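Local coordinates for chalcone-flavanone isomerase family protein (Arabidopsis thaliana, PDB 4DOO), which binds fatty acids, preferring saturated ones, through a chalcone-isomerase-like fold, and may take part in alpha-linolenic acid metabolism in the chloroplast, at residues A[10-22]-A[84-96]. Numbering follows the deposited sequence.
Sequences TGFSFPASIGDSR and DIKMTIRLQIVYG. With DAO (lauric acid), chain D.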
ATOM      1  N   THR A  10       6.982  11.062  12.550  1.00 19.28           N
ATOM      2  CA  THR A  10       8.312  10.509  12.294  1.00 20.34           C
ATOM      3  C   THR A  10       9.263  11.481  11.605  1.00 19.70           C
ATOM      4  O   THR A  10      10.477  11.365  11.741  1.00 19.96           O
ATOM      5  CB  THR A  10       8.227   9.240  11.420  1.00 20.21           C
ATOM      6  OG1 THR A  10       7.720   9.588  10.129  1.00 21.76           O
ATOM      7  CG2 THR A  10       7.307   8.215  12.055  1.00 23.85           C
ATOM      8  N   GLY A  11       8.710  12.437  10.866  1.00 14.90           N
ATOM      9  CA  GLY A  11       9.541  13.392  10.163  1.00 17.15           C
ATOM     10  C   GLY A  11       9.962  12.905   8.788  1.00 18.84           C
ATOM     11  O   GLY A  11      10.622  13.631   8.045  1.00 20.86           O
ATOM     12  N   PHE A  12       9.578  11.683   8.431  1.00 18.77           N
ATOM     13  CA  PHE A  12       9.950  11.134   7.126  1.00 21.29           C
ATOM     14  C   PHE A  12       9.228  11.842   5.984  1.00 22.99           C
ATOM     15  O   PHE A  12       8.052  12.186   6.095  1.00 21.91           O
ATOM     16  CB  PHE A  12       9.675   9.627   7.079  1.00 22.39           C
ATOM     17  CG  PHE A  12      10.593   8.817   7.962  1.00 25.53           C
ATOM     18  CD1 PHE A  12      10.824   7.475   7.696  1.00 28.19           C
ATOM     19  CD2 PHE A  12      11.236   9.402   9.050  1.00 27.85           C
ATOM     20  CE1 PHE A  12      11.685   6.725   8.495  1.00 29.20           C
ATOM     21  CE2 PHE A  12      12.099   8.659   9.856  1.00 26.42           C
ATOM     22  CZ  PHE A  12      12.323   7.318   9.576  1.00 25.11           C
ATOM     23  N   SER A  13       9.947  12.051   4.887  1.00 21.86           N
ATOM     24  CA  SER A  13       9.405  12.754   3.732  1.00 23.64           C
ATOM     25  C   SER A  13       9.067  11.851   2.548  1.00 19.20           C
ATOM     26  O   SER A  13       9.772  10.879   2.267  1.00 17.78           O
ATOM     27  CB  SER A  13      10.400  13.829   3.286  1.00 25.71           C
ATOM     28  OG  SER A  13       9.930  14.530   2.152  1.00 33.20           O
ATOM     29  N   PHE A  14       7.977  12.188   1.868  1.00 16.59           N
ATOM     30  CA  PHE A  14       7.510  11.453   0.694  1.00 16.96           C
ATOM     31  C   PHE A  14       7.277  12.437  -0.449  1.00 15.69           C
ATOM     32  O   PHE A  14       6.636  13.470  -0.264  1.00 15.55           O
ATOM     33  CB  PHE A  14       6.189  10.739   0.987  1.00 17.33           C
ATOM     34  CG  PHE A  14       6.307   9.616   1.970  1.00 17.13           C
ATOM     35  CD1 PHE A  14       6.488   8.309   1.534  1.00 17.89           C
ATOM     36  CD2 PHE A  14       6.238   9.865   3.341  1.00 16.18           C
ATOM     37  CE1 PHE A  14       6.597   7.263   2.450  1.00 15.30           C
ATOM     38  CE2 PHE A  14       6.347   8.826   4.257  1.00 15.81           C
ATOM     39  CZ  PHE A  14       6.525   7.524   3.810  1.00 14.65           C
ATOM     40  N   PRO A  15       7.787  12.124  -1.649  1.00 16.05           N
ATOM     41  CA  PRO A  15       7.583  13.034  -2.780  1.00 18.66           C
ATOM     42  C   PRO A  15       6.102  13.114  -3.147  1.00 18.65           C
ATOM     43  O   PRO A  15       5.371  12.129  -3.038  1.00 16.45           O
ATOM     44  CB  PRO A  15       8.434  12.409  -3.883  1.00 20.29           C
ATOM     45  CG  PRO A  15       8.399  10.938  -3.552  1.00 22.27           C
ATOM     46  CD  PRO A  15       8.576  10.945  -2.047  1.00 17.75           C
ATOM     47  N   ALA A  16       5.668  14.295  -3.572  1.00 17.06           N
ATOM     48  CA  ALA A  16       4.274  14.522  -3.946  1.00 18.26           C
ATOM     49  C   ALA A  16       3.855  13.654  -5.131  1.00 18.99           C
ATOM     50  O   ALA A  16       2.664  13.425  -5.359  1.00 17.05           O
ATOM     51  CB  ALA A  16       4.061  15.998  -4.274  1.00 21.73           C
ATOM     52  N   SER A  17       4.837  13.176  -5.887  1.00 19.32           N
ATOM     53  CA  SER A  17       4.554  12.330  -7.031  1.00 23.72           C
ATOM     54  C   SER A  17       5.793  11.554  -7.416  1.00 23.38           C
ATOM     55  O   SER A  17       6.905  11.901  -7.014  1.00 23.40           O
ATOM     56  CB  SER A  17       4.084  13.172  -8.223  1.00 24.21           C
ATOM     57  OG  SER A  17       5.109  14.041  -8.678  1.00 30.81           O
ATOM     58  N   ILE A  18       5.590  10.489  -8.184  1.00 24.03           N
ATOM     59  CA  ILE A  18       6.684   9.650  -8.656  1.00 26.25           C
ATOM     60  C   ILE A  18       6.519   9.467 -10.163  1.00 28.29           C
ATOM     61  O   ILE A  18       5.557   8.850 -10.617  1.00 28.92           O
ATOM     62  CB  ILE A  18       6.668   8.262  -7.974  1.00 25.36           C
ATOM     63  CG1 ILE A  18       6.870   8.421  -6.464  1.00 23.13           C
ATOM     64  CG2 ILE A  18       7.764   7.378  -8.560  1.00 24.30           C
ATOM     65  CD1 ILE A  18       6.829   7.118  -5.700  1.00 23.95           C
ATOM     66  N   GLY A  19       7.449  10.024 -10.930  1.00 30.91           N
ATOM     67  CA  GLY A  19       7.386   9.902 -12.376  1.00 31.96           C
ATOM     68  C   GLY A  19       6.378  10.824 -13.038  1.00 34.03           C
ATOM     69  O   GLY A  19       5.989  10.602 -14.189  1.00 35.47           O
ATOM     70  N   ASP A  20       5.948  11.851 -12.313  1.00 35.12           N
ATOM     71  CA  ASP A  20       4.984  12.826 -12.821  1.00 37.50           C
ATOM     72  C   ASP A  20       3.572  12.283 -13.037  1.00 36.50           C
ATOM     73  O   ASP A  20       2.633  13.055 -13.228  1.00 37.61           O
ATOM     74  CB  ASP A  20       5.476  13.429 -14.139  1.00 42.58           C
ATOM     75  CG  ASP A  20       6.833  14.083 -14.008  1.00 46.37           C
ATOM     76  OD1 ASP A  20       6.983  14.974 -13.143  1.00 46.28           O
ATOM     77  OD2 ASP A  20       7.748  13.707 -14.774  1.00 49.57           O
ATOM     78  N   SER A  21       3.416  10.964 -13.005  1.00 32.67           N
ATOM     79  CA  SER A  21       2.110  10.356 -13.231  1.00 31.29           C
ATOM     80  C   SER A  21       1.494   9.689 -11.999  1.00 28.98           C
ATOM     81  O   SER A  21       0.280   9.491 -11.932  1.00 28.74           O
ATOM     82  CB  SER A  21       2.216   9.336 -14.369  1.00 31.34           C
ATOM     83  OG  SER A  21       3.299   8.444 -14.150  1.00 31.86           O
ATOM     84  N   ARG A  22       2.331   9.349 -11.029  1.00 24.93           N
ATOM     85  CA  ARG A  22       1.862   8.689  -9.813  1.00 24.12           C
ATOM     86  C   ARG A  22       1.786   9.677  -8.660  1.00 20.96           C
ATOM     87  O   ARG A  22       2.813  10.105  -8.135  1.00 21.53           O
ATOM     88  CB  ARG A  22       2.810   7.545  -9.468  1.00 25.89           C
ATOM     89  CG  ARG A  22       2.184   6.498  -8.593  1.00 32.80           C
ATOM     90  CD  ARG A  22       2.886   5.184  -8.766  1.00 33.69           C
ATOM     91  NE  ARG A  22       2.958   4.816 -10.176  1.00 30.62           N
ATOM     92  CZ  ARG A  22       3.166   3.579 -10.610  1.00 30.99           C
ATOM     93  NH1 ARG A  22       3.320   2.590  -9.737  1.00 28.06           N
ATOM     94  NH2 ARG A  22       3.223   3.332 -11.914  1.00 25.40           N
ATOM     95  N   ASP A  84      -7.875  -1.776 -12.657  1.00 22.19           N
ATOM     96  CA  ASP A  84      -6.502  -1.903 -13.116  1.00 24.74           C
ATOM     97  C   ASP A  84      -5.879  -0.519 -13.014  1.00 22.74           C
ATOM     98  O   ASP A  84      -5.753   0.204 -14.001  1.00 23.90           O
ATOM     99  CB  ASP A  84      -6.458  -2.419 -14.558  1.00 29.72           C
ATOM    100  CG  ASP A  84      -5.041  -2.691 -15.035  1.00 37.60           C
ATOM    101  OD1 ASP A  84      -4.174  -3.002 -14.189  1.00 42.04           O
ATOM    102  OD2 ASP A  84      -4.798  -2.613 -16.257  1.00 40.12           O
ATOM    103  N   ILE A  85      -5.514  -0.154 -11.792  1.00 18.82           N
ATOM    104  CA  ILE A  85      -4.912   1.136 -11.511  1.00 16.79           C
ATOM    105  C   ILE A  85      -3.502   0.915 -10.974  1.00 16.86           C
ATOM    106  O   ILE A  85      -3.311   0.198  -9.991  1.00 17.52           O
ATOM    107  CB  ILE A  85      -5.746   1.914 -10.454  1.00 16.02           C
ATOM    108  CG1 ILE A  85      -7.097   2.312 -11.055  1.00 18.11           C
ATOM    109  CG2 ILE A  85      -4.974   3.138  -9.971  1.00 14.12           C
ATOM    110  CD1 ILE A  85      -8.075   2.920 -10.054  1.00 17.97           C
ATOM    111  N   LYS A  86      -2.521   1.514 -11.639  1.00 14.77           N
ATOM    112  CA  LYS A  86      -1.134   1.404 -11.212  1.00 16.26           C
ATOM    113  C   LYS A  86      -0.983   2.169  -9.905  1.00 15.36           C
ATOM    114  O   LYS A  86      -1.415   3.316  -9.791  1.00 14.07           O
ATOM    115  CB  LYS A  86      -0.197   1.988 -12.270  1.00 18.11           C
ATOM    116  CG  LYS A  86      -0.105   1.136 -13.532  1.00 19.96           C
ATOM    117  CD  LYS A  86       0.893   1.702 -14.538  1.00 20.59           C
ATOM    118  CE  LYS A  86       0.460   3.049 -15.087  1.00 22.94           C
ATOM    119  NZ  LYS A  86      -0.847   2.958 -15.804  1.00 22.44           N
ATOM    120  N   MET A  87      -0.376   1.523  -8.920  1.00 13.59           N
ATOM    121  CA  MET A  87      -0.177   2.147  -7.628  1.00 13.43           C
ATOM    122  C   MET A  87       1.179   1.800  -7.044  1.00 16.07           C
ATOM    123  O   MET A  87       1.825   0.827  -7.451  1.00 16.43           O
ATOM    124  CB  MET A  87      -1.249   1.687  -6.642  1.00 13.05           C
ATOM    125  CG  MET A  87      -2.680   1.932  -7.077  1.00 20.53           C
ATOM    126  SD  MET A  87      -3.797   1.482  -5.742  1.00 20.79           S
ATOM    127  CE  MET A  87      -5.336   2.232  -6.309  1.00 26.21           C
ATOM    128  N   THR A  88       1.601   2.605  -6.078  1.00 15.55           N
ATOM    129  CA  THR A  88       2.862   2.373  -5.392  1.00 15.57           C
ATOM    130  C   THR A  88       2.648   2.600  -3.905  1.00 13.23           C
ATOM    131  O   THR A  88       1.963   3.546  -3.505  1.00 14.00           O
ATOM    132  CB  THR A  88       3.978   3.343  -5.860  1.00 18.72           C
ATOM    133  OG1 THR A  88       4.315   3.074  -7.222  1.00 20.66           O
ATOM    134  CG2 THR A  88       5.236   3.164  -5.002  1.00 21.21           C
ATOM    135  N   ILE A  89       3.207   1.704  -3.100  1.00 14.12           N
ATOM    136  CA  ILE A  89       3.151   1.830  -1.651  1.00 12.50           C
ATOM    137  C   ILE A  89       4.620   1.958  -1.262  1.00 10.93           C
ATOM    138  O   ILE A  89       5.385   1.008  -1.411  1.00 13.56           O
ATOM    139  CB  ILE A  89       2.582   0.566  -0.955  1.00 12.12           C
ATOM    140  CG1 ILE A  89       1.150   0.294  -1.419  1.00 14.14           C
ATOM    141  CG2 ILE A  89       2.625   0.751   0.560  1.00 15.85           C
ATOM    142  CD1 ILE A  89       0.189   1.427  -1.131  1.00 19.38           C
ATOM    143  N   ARG A  90       5.026   3.137  -0.812  1.00  9.16           N
ATOM    144  CA  ARG A  90       6.411   3.328  -0.400  1.00 11.25           C
ATOM    145  C   ARG A  90       6.514   3.248   1.113  1.00 11.00           C
ATOM    146  O   ARG A  90       5.842   3.994   1.831  1.00 12.10           O
ATOM    147  CB  ARG A  90       6.943   4.679  -0.885  1.00 11.60           C
ATOM    148  CG  ARG A  90       8.278   5.063  -0.258  1.00 15.19           C
ATOM    149  CD  ARG A  90       8.907   6.237  -0.988  1.00 18.44           C
ATOM    150  NE  ARG A  90       9.235   5.881  -2.366  1.00 20.61           N
ATOM    151  CZ  ARG A  90       9.840   6.693  -3.224  1.00 22.67           C
ATOM    152  NH1 ARG A  90      10.191   7.918  -2.849  1.00 22.29           N
ATOM    153  NH2 ARG A  90      10.095   6.279  -4.458  1.00 22.88           N
ATOM    154  N   LEU A  91       7.344   2.325   1.592  1.00 12.07           N
ATOM    155  CA  LEU A  91       7.548   2.140   3.022  1.00 13.53           C
ATOM    156  C   LEU A  91       8.916   2.681   3.401  1.00 12.83           C
ATOM    157  O   LEU A  91       9.881   2.492   2.665  1.00 14.09           O
ATOM    158  CB  LEU A  91       7.518   0.653   3.404  1.00 10.10           C
ATOM    159  CG  LEU A  91       6.296  -0.220   3.139  1.00 16.43           C
ATOM    160  CD1 LEU A  91       6.189  -0.517   1.657  1.00 17.38           C
ATOM    161  CD2 LEU A  91       6.434  -1.518   3.923  1.00 14.71           C
ATOM    162  N   GLN A  92       8.989   3.354   4.545  1.00 12.95           N
ATOM    163  CA  GLN A  92      10.250   3.876   5.062  1.00 15.01           C
ATOM    164  C   GLN A  92      10.327   3.408   6.509  1.00 14.69           C
ATOM    165  O   GLN A  92       9.518   3.817   7.349  1.00 12.55           O
ATOM    166  CB  GLN A  92      10.294   5.404   4.983  1.00 13.99           C
ATOM    167  CG  GLN A  92      10.395   5.931   3.560  1.00 15.54           C
ATOM    168  CD  GLN A  92      10.603   7.428   3.516  1.00 19.25           C
ATOM    169  OE1 GLN A  92      11.624   7.936   3.977  1.00 21.02           O
ATOM    170  NE2 GLN A  92       9.632   8.143   2.967  1.00 20.86           N
ATOM    171  N   ILE A  93      11.292   2.536   6.789  1.00 13.44           N
ATOM    172  CA  ILE A  93      11.457   1.957   8.117  1.00 14.04           C
ATOM    173  C   ILE A  93      11.769   2.974   9.204  1.00 14.06           C
ATOM    174  O   ILE A  93      12.734   3.731   9.102  1.00 14.68           O
ATOM    175  CB  ILE A  93      12.563   0.863   8.109  1.00 16.65           C
ATOM    176  CG1 ILE A  93      12.261  -0.171   7.020  1.00 19.40           C
ATOM    177  CG2 ILE A  93      12.646   0.177   9.473  1.00 15.36           C
ATOM    178  CD1 ILE A  93      10.905  -0.843   7.155  1.00 20.09           C
ATOM    179  N   VAL A  94      10.943   2.972  10.248  1.00 14.04           N
ATOM    180  CA  VAL A  94      11.095   3.881  11.379  1.00 16.35           C
ATOM    181  C   VAL A  94      11.800   3.225  12.575  1.00 16.67           C
ATOM    182  O   VAL A  94      12.779   3.766  13.098  1.00 16.25           O
ATOM    183  CB  VAL A  94       9.714   4.412  11.839  1.00 14.39           C
ATOM    184  CG1 VAL A  94       9.859   5.241  13.106  1.00 16.95           C
ATOM    185  CG2 VAL A  94       9.087   5.248  10.728  1.00 17.31           C
ATOM    186  N   TYR A  95      11.292   2.074  13.010  1.00 15.64           N
ATOM    187  CA  TYR A  95      11.864   1.353  14.143  1.00 18.77           C
ATOM    188  C   TYR A  95      13.276   0.883  13.796  1.00 19.16           C
ATOM    189  O   TYR A  95      13.492   0.251  12.762  1.00 17.79           O
ATOM    190  CB  TYR A  95      10.979   0.155  14.507  1.00 24.37           C
ATOM    191  CG  TYR A  95      11.351  -0.528  15.807  1.00 27.64           C
ATOM    192  CD1 TYR A  95      11.412   0.190  17.001  1.00 30.01           C
ATOM    193  CD2 TYR A  95      11.631  -1.895  15.845  1.00 28.68           C
ATOM    194  CE1 TYR A  95      11.743  -0.435  18.205  1.00 32.27           C
ATOM    195  CE2 TYR A  95      11.963  -2.530  17.041  1.00 32.77           C
ATOM    196  CZ  TYR A  95      12.017  -1.792  18.217  1.00 32.52           C
ATOM    197  OH  TYR A  95      12.354  -2.409  19.399  1.00 35.66           O
ATOM    198  N   GLY A  96      14.234   1.173  14.675  1.00 21.08           N
ATOM    199  CA  GLY A  96      15.614   0.801  14.403  1.00 22.80           C
ATOM    200  C   GLY A  96      16.122  -0.550  14.877  1.00 25.37           C
ATOM    201  O   GLY A  96      17.281  -0.887  14.627  1.00 24.56           O
TER
HETATM  202  O1  DAO D 302       8.828  -5.825  20.172  1.00 51.01           O
HETATM  203  O2  DAO D 302      10.546  -5.380  18.871  1.00 52.82           O
HETATM  204  C1  DAO D 302       9.313  -5.461  19.076  1.00 51.38           C
HETATM  205  C2  DAO D 302       8.366  -5.100  17.953  1.00 48.58           C
HETATM  206  C3  DAO D 302       8.203  -6.284  17.006  1.00 46.78           C
HETATM  207  C4  DAO D 302       8.270  -5.834  15.551  1.00 44.23           C
HETATM  208  C5  DAO D 302       6.905  -5.950  14.879  1.00 41.58           C
HETATM  209  C6  DAO D 302       7.025  -6.613  13.515  1.00 37.19           C
HETATM  210  C7  DAO D 302       6.433  -5.731  12.419  1.00 33.98           C
HETATM  211  C8  DAO D 302       7.164  -5.949  11.102  1.00 32.24           C
HETATM  212  C9  DAO D 302       6.307  -5.537   9.909  1.00 31.56           C
HETATM  213  C10 DAO D 302       7.075  -4.576   9.003  1.00 31.51           C
HETATM  214  C11 DAO D 302       7.356  -5.197   7.642  1.00 28.60           C
HETATM  215  C12 DAO D 302       8.301  -4.330   6.836  1.00 30.03           C
HETATM  216  O   HOH W   1      12.388  10.556   4.677  1.00 23.03           O
HETATM  217  O   HOH W   2      10.670   9.067   0.008  1.00 26.28           O
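In the antiparallel sheet of the chalcone-isomerase fold, residues 10-22, which include strand 13-18 and the first residue of strand 22-33, meet the non-adjacent strand 87-93 and its flanks mainly through side chains on one sheet face. Gln92 points its amide nitrogen at the Phe14 ring, the planes 66° apart; Gln92 NE2 sits 3.1 Å above the ring centre, for which phenylalanine supplies a flat face. Glutamine suits its place because NE2 donates directly to Ser13 O (2.8 Å, 162°), from above the carbonyl plane, and OE1 reaches Ser13 N through a water. A second water links Ser13 O to Arg90 NH1. Phe12 CD1, at the ring edge, is 3.5 Å from Gln92 CB, and Val94 CG2 makes a CH-pi contact over a Phe12 face. Ile18 CD1 rests on one face of the Arg90 guanidinium, toward its rim, while Arg90 NE pairs with Asp147. Arg22 carries its CG away from the backbone N (chi1 -158°), and its length lets NH1 donate to Thr88 OG1 (2.7 Å); Lys86 CB packs on its guanidinium face. A leucine replacing Arg22 would probably leave Thr88 OG1 without this donor and uncover Lys86 CB. Strands 22-33 and 39-50 separate 13-18 from 87-93, Tyr48 touching Phe14 and Arg22; strand 145-151 flanks 87-93.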